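Local coordinates for protein aldehyde dehydrogenase (Burkholderia vietnamiensis, PDB 5KF0) that probably oxidises aldehydes to carboxylic acids with a nicotinamide cofactor, and holds NADPH in its binding pocket, at residues S341-D349 with D382-V392; G290-R298 with V444-Y454. One frame throughout, in Å; residues are numbered along the deposited sequence.

Contact 1 backs the loop that holds the nicotinamide-side ribose of NADPH, whereas contact 2 brings together two loops at the nicotinamide ring itself. Their centres lie about 18 Å apart, yet the two are joined directly. Q297 of 290-298 reaches into 382-392, where its NE2 probably donates to K386 O at 2.7 Å and to L383 O at 2.9 Å, while its OE1 accepts from the backbone N of A388. Nearer the cofactor, F389 CE1 packs on S292 O at 3.4 Å. Both contacts also line the NADPH pocket: E387 takes the ribose hydroxyls in contact 1, and C293 is bonded to the nicotinamide in contact 2.

Contact 1 of 2, residues S341-D349 with D382-V392; sequences SRRLSGWMD and DLYRKEAFGPV. With NDP (NADPH dihydro-nicotinamide-adenine-dinucleotide phosphate), chain E.
The E-x-F-G-P loop of the aldehyde dehydrogenase fold, E387 to P391, is backed here by R343, L344 and W347 of helix 338-353. R343 bends at its third torsion (chi3 54°) and presents the end of its guanidinium to a single acceptor. NH1 lies 2.9 Å and NH2 3.0 Å from A388 O, both on the same face of the carbonyl plane, with the oxygen in the plane of the guanidinium; NH2 has a second partner in E340, with which it forms a salt bridge.

The indole of W347 has a carbon on each face. D382 CB sits over its five-membered ring, 3.8 Å from the centroid and 9° off the normal, a CH-pi contact, while R343 CG lies over the opposite face, toward the rim. At the ring edge, CZ3 meets E387 O at 3.4 Å. Deeper in, L344 divides its branches: CD1 touches L383 CD1 at 3.7 Å, and CD2 presses on G390 CA at 3.5 Å. A water joins W347 O to L383 N.

Extended beyond CG, the E387 side chain carries its carboxylate to the cofactor and accepts both ribose hydroxyls, OE1 from NADPH O2D at 2.6 Å and OE2 from NADPH O3D at 2.8 Å. F389 lays a ring face against the same sugar. Such a two-oxygen grip on the nicotinamide ribose is characteristic of the cofactor site of this family.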
loop_
_atom_site.group_PDB
_atom_site.type_symbol
_atom_site.label_atom_id
_atom_site.label_comp_id
_atom_site.label_asym_id
_atom_site.label_seq_id
_atom_site.Cartn_x
_atom_site.Cartn_y
_atom_site.Cartn_z
ATOM N N SER A 341 -45.871 7.306 4.915
ATOM C CA SER A 341 -46.713 6.300 4.280
ATOM C C SER A 341 -47.616 6.933 3.228
ATOM O O SER A 341 -47.775 6.391 2.128
ATOM C CB SER A 341 -47.532 5.574 5.348
ATOM O OG SER A 341 -48.328 4.568 4.765
ATOM N N ARG A 342 -48.198 8.098 3.538
ATOM C CA ARG A 342 -49.061 8.766 2.567
ATOM C C ARG A 342 -48.281 9.248 1.351
ATOM O O ARG A 342 -48.816 9.225 0.236
ATOM C CB ARG A 342 -49.788 9.942 3.218
ATOM C CG ARG A 342 -50.903 9.528 4.152
ATOM C CD ARG A 342 -51.804 10.710 4.495
ATOM N NE ARG A 342 -51.086 11.772 5.197
ATOM C CZ ARG A 342 -50.869 11.785 6.510
ATOM N NH1 ARG A 342 -51.305 10.787 7.265
ATOM N NH2 ARG A 342 -50.212 12.793 7.068
ATOM N N ARG A 343 -47.031 9.689 1.540
ATOM C CA ARG A 343 -46.199 10.053 0.395
ATOM C C ARG A 343 -46.060 8.876 -0.559
ATOM O O ARG A 343 -46.343 8.986 -1.758
ATOM C CB ARG A 343 -44.815 10.519 0.855
ATOM C CG ARG A 343 -43.801 10.621 -0.304
ATOM C CD ARG A 343 -42.359 10.841 0.153
ATOM N NE ARG A 343 -41.896 9.848 1.130
ATOM C CZ ARG A 343 -41.502 8.615 0.825
ATOM N NH1 ARG A 343 -41.523 8.199 -0.431
ATOM N NH2 ARG A 343 -41.104 7.789 1.788
ATOM N N LEU A 344 -45.632 7.733 -0.033
ATOM C CA LEU A 344 -45.378 6.571 -0.879
ATOM C C LEU A 344 -46.669 6.019 -1.473
ATOM O O LEU A 344 -46.699 5.641 -2.650
ATOM C CB LEU A 344 -44.648 5.500 -0.074
ATOM C CG LEU A 344 -44.281 4.239 -0.851
ATOM C CD1 LEU A 344 -43.472 4.568 -2.114
ATOM C CD2 LEU A 344 -43.477 3.361 0.090
ATOM N N SER A 345 -47.748 5.966 -0.681
ATOM C CA SER A 345 -49.009 5.479 -1.232
ATOM C C SER A 345 -49.524 6.399 -2.334
ATOM O O SER A 345 -50.146 5.923 -3.289
ATOM C CB SER A 345 -50.053 5.311 -0.123
ATOM O OG SER A 345 -50.578 6.553 0.298
ATOM N N GLY A 346 -49.247 7.704 -2.246
ATOM C CA GLY A 346 -49.647 8.606 -3.317
ATOM C C GLY A 346 -48.901 8.339 -4.613
ATOM O O GLY A 346 -49.496 8.359 -5.699
ATOM N N TRP A 347 -47.590 8.086 -4.517
ATOM C CA TRP A 347 -46.819 7.685 -5.694
ATOM C C TRP A 347 -47.329 6.366 -6.256
ATOM O O TRP A 347 -47.369 6.175 -7.477
ATOM C CB TRP A 347 -45.333 7.547 -5.347
ATOM C CG TRP A 347 -44.652 8.796 -4.877
ATOM C CD1 TRP A 347 -45.182 10.056 -4.812
ATOM C CD2 TRP A 347 -43.311 8.898 -4.399
ATOM N NE1 TRP A 347 -44.245 10.937 -4.321
ATOM C CE2 TRP A 347 -43.089 10.248 -4.055
ATOM C CE3 TRP A 347 -42.274 7.976 -4.223
ATOM C CZ2 TRP A 347 -41.864 10.700 -3.552
ATOM C CZ3 TRP A 347 -41.061 8.424 -3.724
ATOM C CH2 TRP A 347 -40.871 9.774 -3.388
ATOM N N MET A 348 -47.686 5.428 -5.375
ATOM C CA MET A 348 -48.208 4.148 -5.834
ATOM C C MET A 348 -49.515 4.343 -6.585
ATOM O O MET A 348 -49.705 3.785 -7.668
ATOM C CB MET A 348 -48.404 3.202 -4.652
ATOM C CG MET A 348 -48.835 1.799 -5.052
ATOM S SD MET A 348 -48.965 0.706 -3.626
ATOM C CE MET A 348 -50.274 1.510 -2.708
ATOM N N ASP A 349 -50.430 5.140 -6.016
ATOM C CA ASP A 349 -51.696 5.427 -6.688
ATOM C C ASP A 349 -51.462 6.045 -8.060
ATOM O O ASP A 349 -52.150 5.701 -9.027
ATOM C CB ASP A 349 -52.554 6.368 -5.840
ATOM C CG ASP A 349 -53.035 5.732 -4.544
ATOM O OD1 ASP A 349 -52.961 4.494 -4.415
ATOM O OD2 ASP A 349 -53.500 6.482 -3.657
ATOM N N ASP A 382 -42.942 8.892 -10.415
ATOM C CA ASP A 382 -42.287 9.148 -9.135
ATOM C C ASP A 382 -41.913 7.850 -8.435
ATOM O O ASP A 382 -40.848 7.758 -7.816
ATOM C CB ASP A 382 -43.192 9.980 -8.224
ATOM C CG ASP A 382 -43.301 11.424 -8.662
ATOM O OD1 ASP A 382 -42.478 11.870 -9.487
ATOM O OD2 ASP A 382 -44.218 12.116 -8.170
ATOM N N LEU A 383 -42.788 6.843 -8.500
ATOM C CA LEU A 383 -42.490 5.571 -7.852
ATOM C C LEU A 383 -41.243 4.928 -8.432
ATOM O O LEU A 383 -40.551 4.183 -7.730
ATOM C CB LEU A 383 -43.686 4.622 -7.982
ATOM C CG LEU A 383 -43.602 3.336 -7.158
ATOM C CD1 LEU A 383 -43.722 3.665 -5.673
ATOM C CD2 LEU A 383 -44.684 2.358 -7.565
ATOM N N TYR A 384 -40.946 5.197 -9.708
ATOM C CA TYR A 384 -39.751 4.655 -10.344
ATOM C C TYR A 384 -38.514 5.472 -9.991
ATOM O O TYR A 384 -37.474 4.911 -9.629
ATOM C CB TYR A 384 -39.931 4.612 -11.870
ATOM C CG TYR A 384 -38.877 3.762 -12.542
ATOM C CD1 TYR A 384 -39.113 2.419 -12.812
ATOM C CD2 TYR A 384 -37.633 4.291 -12.876
ATOM C CE1 TYR A 384 -38.142 1.627 -13.391
ATOM C CE2 TYR A 384 -36.657 3.505 -13.463
ATOM C CZ TYR A 384 -36.920 2.174 -13.718
ATOM O OH TYR A 384 -35.949 1.376 -14.277
ATOM N N ARG A 385 -38.618 6.798 -10.082
ATOM C CA ARG A 385 -37.457 7.680 -10.145
ATOM C C ARG A 385 -37.055 8.286 -8.810
ATOM O O ARG A 385 -35.882 8.635 -8.632
ATOM C CB ARG A 385 -37.722 8.830 -11.121
ATOM C CG ARG A 385 -38.092 8.374 -12.516
ATOM C CD ARG A 385 -37.798 9.449 -13.566
ATOM N NE ARG A 385 -36.358 9.565 -13.833
ATOM C CZ ARG A 385 -35.681 8.745 -14.633
ATOM N NH1 ARG A 385 -36.310 7.733 -15.232
ATOM N NH2 ARG A 385 -34.378 8.927 -14.818
ATOM N N LYS A 386 -37.997 8.476 -7.894
ATOM C CA LYS A 386 -37.644 9.046 -6.604
ATOM C C LYS A 386 -37.361 7.925 -5.608
ATOM O O LYS A 386 -37.568 6.745 -5.890
ATOM C CB LYS A 386 -38.758 9.965 -6.101
ATOM C CG LYS A 386 -39.096 11.110 -7.058
ATOM C CD LYS A 386 -40.123 12.042 -6.417
ATOM C CE LYS A 386 -40.468 13.205 -7.324
ATOM N NZ LYS A 386 -39.282 14.047 -7.625
ATOM N N GLU A 387 -36.883 8.300 -4.421
ATOM C CA GLU A 387 -36.525 7.304 -3.413
ATOM C C GLU A 387 -37.782 6.858 -2.669
ATOM O O GLU A 387 -38.352 7.620 -1.878
ATOM C CB GLU A 387 -35.478 7.861 -2.452
ATOM C CG GLU A 387 -34.982 6.807 -1.467
ATOM C CD GLU A 387 -33.838 7.311 -0.602
ATOM O OE1 GLU A 387 -33.036 6.477 -0.138
ATOM O OE2 GLU A 387 -33.759 8.539 -0.370
ATOM N N ALA A 388 -38.202 5.613 -2.906
ATOM C CA ALA A 388 -39.445 5.123 -2.309
ATOM C C ALA A 388 -39.369 5.128 -0.784
ATOM O O ALA A 388 -40.280 5.621 -0.105
ATOM C CB ALA A 388 -39.751 3.715 -2.821
ATOM N N PHE A 389 -38.281 4.586 -0.236
ATOM C CA PHE A 389 -38.060 4.468 1.209
ATOM C C PHE A 389 -39.277 3.881 1.917
ATOM O O PHE A 389 -39.769 4.399 2.922
ATOM C CB PHE A 389 -37.644 5.800 1.838
ATOM C CG PHE A 389 -36.474 5.652 2.756
ATOM C CD1 PHE A 389 -35.241 5.293 2.234
ATOM C CD2 PHE A 389 -36.614 5.775 4.136
ATOM C CE1 PHE A 389 -34.150 5.110 3.055
ATOM C CE2 PHE A 389 -35.515 5.588 4.970
ATOM C CZ PHE A 389 -34.290 5.252 4.429
ATOM N N GLY A 390 -39.761 2.777 1.377
ATOM C CA GLY A 390 -40.871 2.072 1.964
ATOM C C GLY A 390 -40.978 0.712 1.318
ATOM O O GLY A 390 -40.173 0.358 0.455
ATOM N N PRO A 391 -41.969 -0.077 1.722
ATOM C CA PRO A 391 -41.996 -1.501 1.347
ATOM C C PRO A 391 -42.657 -1.743 -0.007
ATOM O O PRO A 391 -43.601 -2.522 -0.133
ATOM C CB PRO A 391 -42.786 -2.124 2.508
ATOM C CG PRO A 391 -43.734 -1.044 2.920
ATOM C CD PRO A 391 -42.965 0.251 2.760
ATOM N N VAL A 392 -42.128 -1.082 -1.037
ATOM C CA VAL A 392 -42.621 -1.201 -2.402
ATOM C C VAL A 392 -41.441 -1.486 -3.315
ATOM O O VAL A 392 -40.384 -0.858 -3.186
ATOM C CB VAL A 392 -43.336 0.085 -2.862
ATOM C CG1 VAL A 392 -43.783 -0.039 -4.324
ATOM C CG2 VAL A 392 -44.507 0.397 -1.949
HETATM P PA NDP E . -33.265 13.471 6.673
HETATM O O1A NDP E . -32.493 14.104 5.565
HETATM O O2A NDP E . -34.724 13.927 6.712
HETATM O O5B NDP E . -32.607 13.738 8.095
HETATM C C5B NDP E . -31.267 13.230 8.315
HETATM C C4B NDP E . -30.616 14.037 9.406
HETATM O O4B NDP E . -30.374 15.382 8.932
HETATM C C3B NDP E . -31.449 14.188 10.685
HETATM O O3B NDP E . -30.597 14.227 11.827
HETATM C C2B NDP E . -32.097 15.556 10.474
HETATM O O2B NDP E . -32.494 16.228 11.687
HETATM C C1B NDP E . -30.917 16.291 9.865
HETATM N N9A NDP E . -31.266 17.524 9.170
HETATM C C8A NDP E . -32.248 17.733 8.239
HETATM N N7A NDP E . -32.268 18.952 7.751
HETATM C C5A NDP E . -31.229 19.587 8.412
HETATM C C6A NDP E . -30.713 20.897 8.340
HETATM N N6A NDP E . -31.220 21.857 7.557
HETATM N N1A NDP E . -29.652 21.197 9.123
HETATM C C2A NDP E . -29.153 20.253 9.925
HETATM N N3A NDP E . -29.556 18.990 10.084
HETATM C C4A NDP E . -30.604 18.720 9.293
HETATM O O3 NDP E . -33.198 11.892 6.510
HETATM P PN NDP E . -33.892 10.691 7.290
HETATM O O1N NDP E . -33.562 10.775 8.735
HETATM O O2N NDP E . -35.358 10.723 6.939
HETATM O O5D NDP E . -33.215 9.387 6.696
HETATM C C5D NDP E . -33.547 8.791 5.431
HETATM C C4D NDP E . -32.566 9.273 4.391
HETATM O O4D NDP E . -31.213 8.925 4.788
HETATM C C3D NDP E . -32.798 8.630 3.022
HETATM O O3D NDP E . -32.676 9.557 1.950
HETATM C C2D NDP E . -31.716 7.552 2.985
HETATM O O2D NDP E . -31.328 7.088 1.697
HETATM C C1D NDP E . -30.580 8.258 3.713
HETATM N N1N NDP E . -29.644 7.248 4.193
HETATM C C2N NDP E . -28.348 7.196 3.736
HETATM C C3N NDP E . -27.512 6.183 4.037
HETATM C C7N NDP E . -26.085 6.174 3.612
HETATM O O7N NDP E . -25.260 5.634 4.363
HETATM N N7N NDP E . -25.759 6.678 2.424
HETATM C C4N NDP E . -28.015 5.004 4.790
HETATM C C5N NDP E . -29.288 5.321 5.497
HETATM C C6N NDP E . -30.040 6.343 5.133
HETATM P P2B NDP E . -33.969 15.969 12.358
HETATM O O1X NDP E . -34.612 14.849 11.630
HETATM O O2X NDP E . -33.644 15.744 13.805
HETATM O O3X NDP E . -34.736 17.267 12.212
HETATM O O HOH W 1 -45.572 7.231 -9.202
#

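Contact 2 of 2, residues G290-R298 with V444-Y454; sequences GQSCIGVQR and VPSFRVDNMPY. With NDP (NADPH dihydro-nicotinamide-adenine-dinucleotide phosphate), chain E; ACT (acetate ion), chain H.
Two type I turns, S292 to G295 and V444 to F447, come together most closely at I294 and S446, whose CA atoms are 4.7 Å apart. The crossing hydrogen bond is made by a side chain: S446 OG donates to I294 O at 2.8 Å, tilted 27° from the carbonyl plane. The first turn is reinforced from within, because S292 OG accepts from I294 N in an ST turn.

I294 fills the space between the segments. With CG1 set between the backbone N and the carbonyl carbon (chi1 44°), its CD1 reaches P445 O at 3.5 Å and the Y454 ring at CE1, 4.0 Å away, while CG2 meets Y454 OH at 3.3 Å. That buried hydroxyl has no hydrogen-bond partner in the model. Two residues further on, V296 CG2 packs on P445 CG at 3.8 Å and also touches V444.

R448 runs extended across Y454, its CD over the centre of one ring face. The guanidinium donates through NH1 to OXT of an acetate ion, probably from the crystallisation liquor, at 3.1 Å, and the acetate methyl lies among C293, I294 and Y454. The second subunit closes the outer side of 444-454, with R139 of that subunit bonded to R448 O and its Y143 stacked on F447.

C293 SG is covalently linked to nicotinamide C4N at 2.1 Å and also approaches the edge of the Y454 ring. C293 probably corresponds to the nucleophilic cysteine of aldehyde dehydrogenases; with Y454 from the later loop beside the nicotinamide carboxamide, the arrangement is consistent with the catalytic pocket of the aldehyde dehydrogenase fold.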
loop_
_atom_site.group_PDB
_atom_site.type_symbol
_atom_site.label_atom_id
_atom_site.label_comp_id
_atom_site.label_asym_id
_atom_site.label_seq_id
_atom_site.Cartn_x
_atom_site.Cartn_y
_atom_site.Cartn_z
ATOM N N GLY A 290 -38.366 -1.562 3.794
ATOM C CA GLY A 290 -37.775 -0.792 2.718
ATOM C C GLY A 290 -37.116 0.502 3.139
ATOM O O GLY A 290 -36.716 1.284 2.271
ATOM N N GLN A 291 -36.999 0.759 4.443
ATOM C CA GLN A 291 -36.412 2.008 4.935
ATOM C C GLN A 291 -34.896 1.839 5.065
ATOM O O GLN A 291 -34.305 1.842 6.152
ATOM C CB GLN A 291 -37.079 2.411 6.244
ATOM C CG GLN A 291 -38.570 2.700 6.036
ATOM C CD GLN A 291 -39.270 3.175 7.299
ATOM O OE1 GLN A 291 -39.983 4.172 7.275
ATOM N NE2 GLN A 291 -39.079 2.450 8.400
ATOM N N SER A 292 -34.269 1.676 3.901
ATOM C CA SER A 292 -32.834 1.485 3.768
ATOM C C SER A 292 -32.342 2.307 2.585
ATOM O O SER A 292 -32.998 2.342 1.539
ATOM C CB SER A 292 -32.473 0.015 3.529
ATOM O OG SER A 292 -31.108 -0.122 3.135
ATOM N N CYS A 293 -31.176 2.943 2.749
ATOM C CA CYS A 293 -30.575 3.701 1.657
ATOM C C CYS A 293 -30.118 2.820 0.499
ATOM O O CYS A 293 -29.797 3.362 -0.568
ATOM C CB CYS A 293 -29.390 4.516 2.171
ATOM S SG CYS A 293 -28.301 3.625 3.293
ATOM N N ILE A 294 -30.080 1.495 0.677
ATOM C CA ILE A 294 -29.775 0.589 -0.426
ATOM C C ILE A 294 -30.846 -0.483 -0.539
ATOM O O ILE A 294 -30.590 -1.572 -1.063
ATOM C CB ILE A 294 -28.374 -0.039 -0.289
ATOM C CG1 ILE A 294 -28.104 -0.499 1.152
ATOM C CG2 ILE A 294 -27.298 0.946 -0.796
ATOM C CD1 ILE A 294 -26.723 -1.155 1.333
ATOM N N GLY A 295 -32.057 -0.168 -0.078
ATOM C CA GLY A 295 -33.171 -1.077 -0.287
ATOM C C GLY A 295 -33.434 -1.292 -1.769
ATOM O O GLY A 295 -33.248 -0.393 -2.597
ATOM N N VAL A 296 -33.834 -2.514 -2.111
ATOM C CA VAL A 296 -34.167 -2.821 -3.500
ATOM C C VAL A 296 -35.484 -2.151 -3.858
ATOM O O VAL A 296 -36.537 -2.474 -3.297
ATOM C CB VAL A 296 -34.238 -4.335 -3.722
ATOM C CG1 VAL A 296 -34.825 -4.657 -5.117
ATOM C CG2 VAL A 296 -32.839 -4.958 -3.543
ATOM N N GLN A 297 -35.437 -1.240 -4.830
ATOM C CA GLN A 297 -36.629 -0.574 -5.329
ATOM C C GLN A 297 -37.022 -1.023 -6.725
ATOM O O GLN A 297 -38.210 -1.041 -7.044
ATOM C CB GLN A 297 -36.425 0.948 -5.324
ATOM C CG GLN A 297 -37.686 1.779 -5.635
ATOM C CD GLN A 297 -37.437 3.268 -5.418
ATOM O OE1 GLN A 297 -36.716 3.659 -4.497
ATOM N NE2 GLN A 297 -38.045 4.102 -6.250
ATOM N N ARG A 298 -36.053 -1.411 -7.556
ATOM C CA ARG A 298 -36.299 -1.779 -8.944
ATOM C C ARG A 298 -35.672 -3.138 -9.195
ATOM O O ARG A 298 -34.528 -3.378 -8.802
ATOM C CB ARG A 298 -35.710 -0.737 -9.906
ATOM C CG ARG A 298 -36.263 0.670 -9.702
ATOM C CD ARG A 298 -35.632 1.663 -10.683
ATOM N NE ARG A 298 -34.244 1.972 -10.326
ATOM C CZ ARG A 298 -33.274 2.212 -11.201
ATOM N NH1 ARG A 298 -33.516 2.153 -12.516
ATOM N NH2 ARG A 298 -32.048 2.484 -10.755
ATOM N N VAL A 444 -28.093 -8.832 -3.570
ATOM C CA VAL A 444 -28.813 -7.579 -3.801
ATOM C C VAL A 444 -27.914 -6.379 -3.516
ATOM O O VAL A 444 -26.893 -6.508 -2.811
ATOM C CB VAL A 444 -30.090 -7.498 -2.946
ATOM C CG1 VAL A 444 -31.193 -8.380 -3.555
ATOM C CG2 VAL A 444 -29.796 -7.891 -1.499
ATOM N N PRO A 445 -28.258 -5.194 -4.036
ATOM C CA PRO A 445 -27.517 -3.979 -3.661
ATOM C C PRO A 445 -27.585 -3.675 -2.180
ATOM O O PRO A 445 -26.803 -2.848 -1.699
ATOM C CB PRO A 445 -28.210 -2.875 -4.479
ATOM C CG PRO A 445 -29.607 -3.427 -4.730
ATOM C CD PRO A 445 -29.342 -4.890 -4.992
ATOM N N SER A 446 -28.499 -4.309 -1.450
ATOM C CA SER A 446 -28.726 -4.016 -0.041
ATOM C C SER A 446 -27.625 -4.546 0.875
ATOM O O SER A 446 -27.711 -4.314 2.087
ATOM C CB SER A 446 -30.085 -4.591 0.363
ATOM O OG SER A 446 -31.047 -4.252 -0.623
ATOM N N PHE A 447 -26.591 -5.207 0.344
ATOM C CA PHE A 447 -25.525 -5.760 1.173
ATOM C C PHE A 447 -24.466 -4.706 1.494
ATOM O O PHE A 447 -24.010 -3.978 0.603
ATOM C CB PHE A 447 -24.854 -6.951 0.477
ATOM C CG PHE A 447 -23.656 -7.472 1.217
ATOM C CD1 PHE A 447 -23.823 -8.351 2.278
ATOM C CD2 PHE A 447 -22.374 -7.058 0.889
ATOM C CE1 PHE A 447 -22.720 -8.815 2.992
ATOM C CE2 PHE A 447 -21.277 -7.519 1.605
ATOM C CZ PHE A 447 -21.457 -8.401 2.647
ATOM N N ARG A 448 -24.060 -4.657 2.765
ATOM C CA ARG A 448 -22.918 -3.872 3.221
ATOM C C ARG A 448 -22.234 -4.616 4.361
ATOM O O ARG A 448 -22.900 -5.168 5.239
ATOM C CB ARG A 448 -23.344 -2.483 3.710
ATOM C CG ARG A 448 -22.164 -1.636 4.236
ATOM C CD ARG A 448 -22.655 -0.288 4.749
ATOM N NE ARG A 448 -21.540 0.575 5.122
ATOM C CZ ARG A 448 -21.678 1.808 5.596
ATOM N NH1 ARG A 448 -22.893 2.314 5.811
ATOM N NH2 ARG A 448 -20.600 2.537 5.851
ATOM N N VAL A 449 -20.909 -4.644 4.331
ATOM C CA VAL A 449 -20.107 -5.094 5.464
ATOM C C VAL A 449 -19.245 -3.913 5.896
ATOM O O VAL A 449 -18.818 -3.106 5.062
ATOM C CB VAL A 449 -19.290 -6.363 5.110
ATOM C CG1 VAL A 449 -18.405 -6.146 3.895
ATOM C CG2 VAL A 449 -18.490 -6.875 6.305
ATOM N N ASP A 450 -19.035 -3.767 7.206
ATOM C CA ASP A 450 -18.725 -2.428 7.695
ATOM C C ASP A 450 -17.297 -1.974 7.443
ATOM O O ASP A 450 -17.013 -0.786 7.636
ATOM C CB ASP A 450 -19.081 -2.338 9.179
ATOM C CG ASP A 450 -20.577 -2.416 9.389
ATOM O OD1 ASP A 450 -21.278 -1.503 8.913
ATOM O OD2 ASP A 450 -21.053 -3.392 10.000
ATOM N N ASN A 451 -16.395 -2.850 6.989
ATOM C CA ASN A 451 -15.073 -2.374 6.610
ATOM C C ASN A 451 -14.996 -1.899 5.163
ATOM O O ASN A 451 -14.026 -1.223 4.808
ATOM C CB ASN A 451 -14.012 -3.466 6.828
ATOM C CG ASN A 451 -14.250 -4.687 5.967
ATOM O OD1 ASN A 451 -15.391 -5.025 5.654
ATOM N ND2 ASN A 451 -13.168 -5.374 5.594
ATOM N N MET A 452 -15.993 -2.200 4.342
ATOM C CA MET A 452 -15.843 -1.956 2.916
ATOM C C MET A 452 -16.037 -0.473 2.596
ATOM O O MET A 452 -16.778 0.231 3.290
ATOM C CB MET A 452 -16.846 -2.802 2.132
ATOM C CG MET A 452 -18.259 -2.220 2.008
ATOM S SD MET A 452 -19.393 -3.476 1.358
ATOM C CE MET A 452 -20.642 -2.471 0.555
ATOM N N PRO A 453 -15.379 0.034 1.550
ATOM C CA PRO A 453 -15.702 1.391 1.088
ATOM C C PRO A 453 -17.175 1.458 0.701
ATOM O O PRO A 453 -17.703 0.552 0.051
ATOM C CB PRO A 453 -14.774 1.591 -0.121
ATOM C CG PRO A 453 -14.454 0.189 -0.590
ATOM C CD PRO A 453 -14.447 -0.669 0.645
ATOM N N TYR A 454 -17.859 2.511 1.148
ATOM C CA TYR A 454 -19.302 2.570 0.953
ATOM C C TYR A 454 -19.750 4.001 0.716
ATOM O O TYR A 454 -19.449 4.889 1.520
ATOM C CB TYR A 454 -20.034 1.989 2.170
ATOM C CG TYR A 454 -21.526 2.116 2.047
ATOM C CD1 TYR A 454 -22.239 1.236 1.246
ATOM C CD2 TYR A 454 -22.219 3.131 2.698
ATOM C CE1 TYR A 454 -23.609 1.339 1.116
ATOM C CE2 TYR A 454 -23.606 3.241 2.571
ATOM C CZ TYR A 454 -24.284 2.339 1.777
ATOM O OH TYR A 454 -25.658 2.420 1.650
HETATM P PA NDP E . -33.265 13.471 6.673
HETATM O O1A NDP E . -32.493 14.104 5.565
HETATM O O2A NDP E . -34.724 13.927 6.712
HETATM O O5B NDP E . -32.607 13.738 8.095
HETATM C C5B NDP E . -31.267 13.230 8.315
HETATM C C4B NDP E . -30.616 14.037 9.406
HETATM O O4B NDP E . -30.374 15.382 8.932
HETATM C C3B NDP E . -31.449 14.188 10.685
HETATM O O3B NDP E . -30.597 14.227 11.827
HETATM C C2B NDP E . -32.097 15.556 10.474
HETATM O O2B NDP E . -32.494 16.228 11.687
HETATM C C1B NDP E . -30.917 16.291 9.865
HETATM N N9A NDP E . -31.266 17.524 9.170
HETATM C C8A NDP E . -32.248 17.733 8.239
HETATM N N7A NDP E . -32.268 18.952 7.751
HETATM C C5A NDP E . -31.229 19.587 8.412
HETATM C C6A NDP E . -30.713 20.897 8.340
HETATM N N6A NDP E . -31.220 21.857 7.557
HETATM N N1A NDP E . -29.652 21.197 9.123
HETATM C C2A NDP E . -29.153 20.253 9.925
HETATM N N3A NDP E . -29.556 18.990 10.084
HETATM C C4A NDP E . -30.604 18.720 9.293
HETATM O O3 NDP E . -33.198 11.892 6.510
HETATM P PN NDP E . -33.892 10.691 7.290
HETATM O O1N NDP E . -33.562 10.775 8.735
HETATM O O2N NDP E . -35.358 10.723 6.939
HETATM O O5D NDP E . -33.215 9.387 6.696
HETATM C C5D NDP E . -33.547 8.791 5.431
HETATM C C4D NDP E . -32.566 9.273 4.391
HETATM O O4D NDP E . -31.213 8.925 4.788
HETATM C C3D NDP E . -32.798 8.630 3.022
HETATM O O3D NDP E . -32.676 9.557 1.950
HETATM C C2D NDP E . -31.716 7.552 2.985
HETATM O O2D NDP E . -31.328 7.088 1.697
HETATM C C1D NDP E . -30.580 8.258 3.713
HETATM N N1N NDP E . -29.644 7.248 4.193
HETATM C C2N NDP E . -28.348 7.196 3.736
HETATM C C3N NDP E . -27.512 6.183 4.037
HETATM C C7N NDP E . -26.085 6.174 3.612
HETATM O O7N NDP E . -25.260 5.634 4.363
HETATM N N7N NDP E . -25.759 6.678 2.424
HETATM C C4N NDP E . -28.015 5.004 4.790
HETATM C C5N NDP E . -29.288 5.321 5.497
HETATM C C6N NDP E . -30.040 6.343 5.133
HETATM P P2B NDP E . -33.969 15.969 12.358
HETATM O O1X NDP E . -34.612 14.849 11.630
HETATM O O2X NDP E . -33.644 15.744 13.805
HETATM O O3X NDP E . -34.736 17.267 12.212
HETATM C C ACT H . -26.134 0.037 5.573
HETATM O O ACT H . -26.422 -1.177 5.782
HETATM O OXT ACT H . -25.384 0.603 6.401
HETATM C CH3 ACT H . -26.644 0.798 4.390
#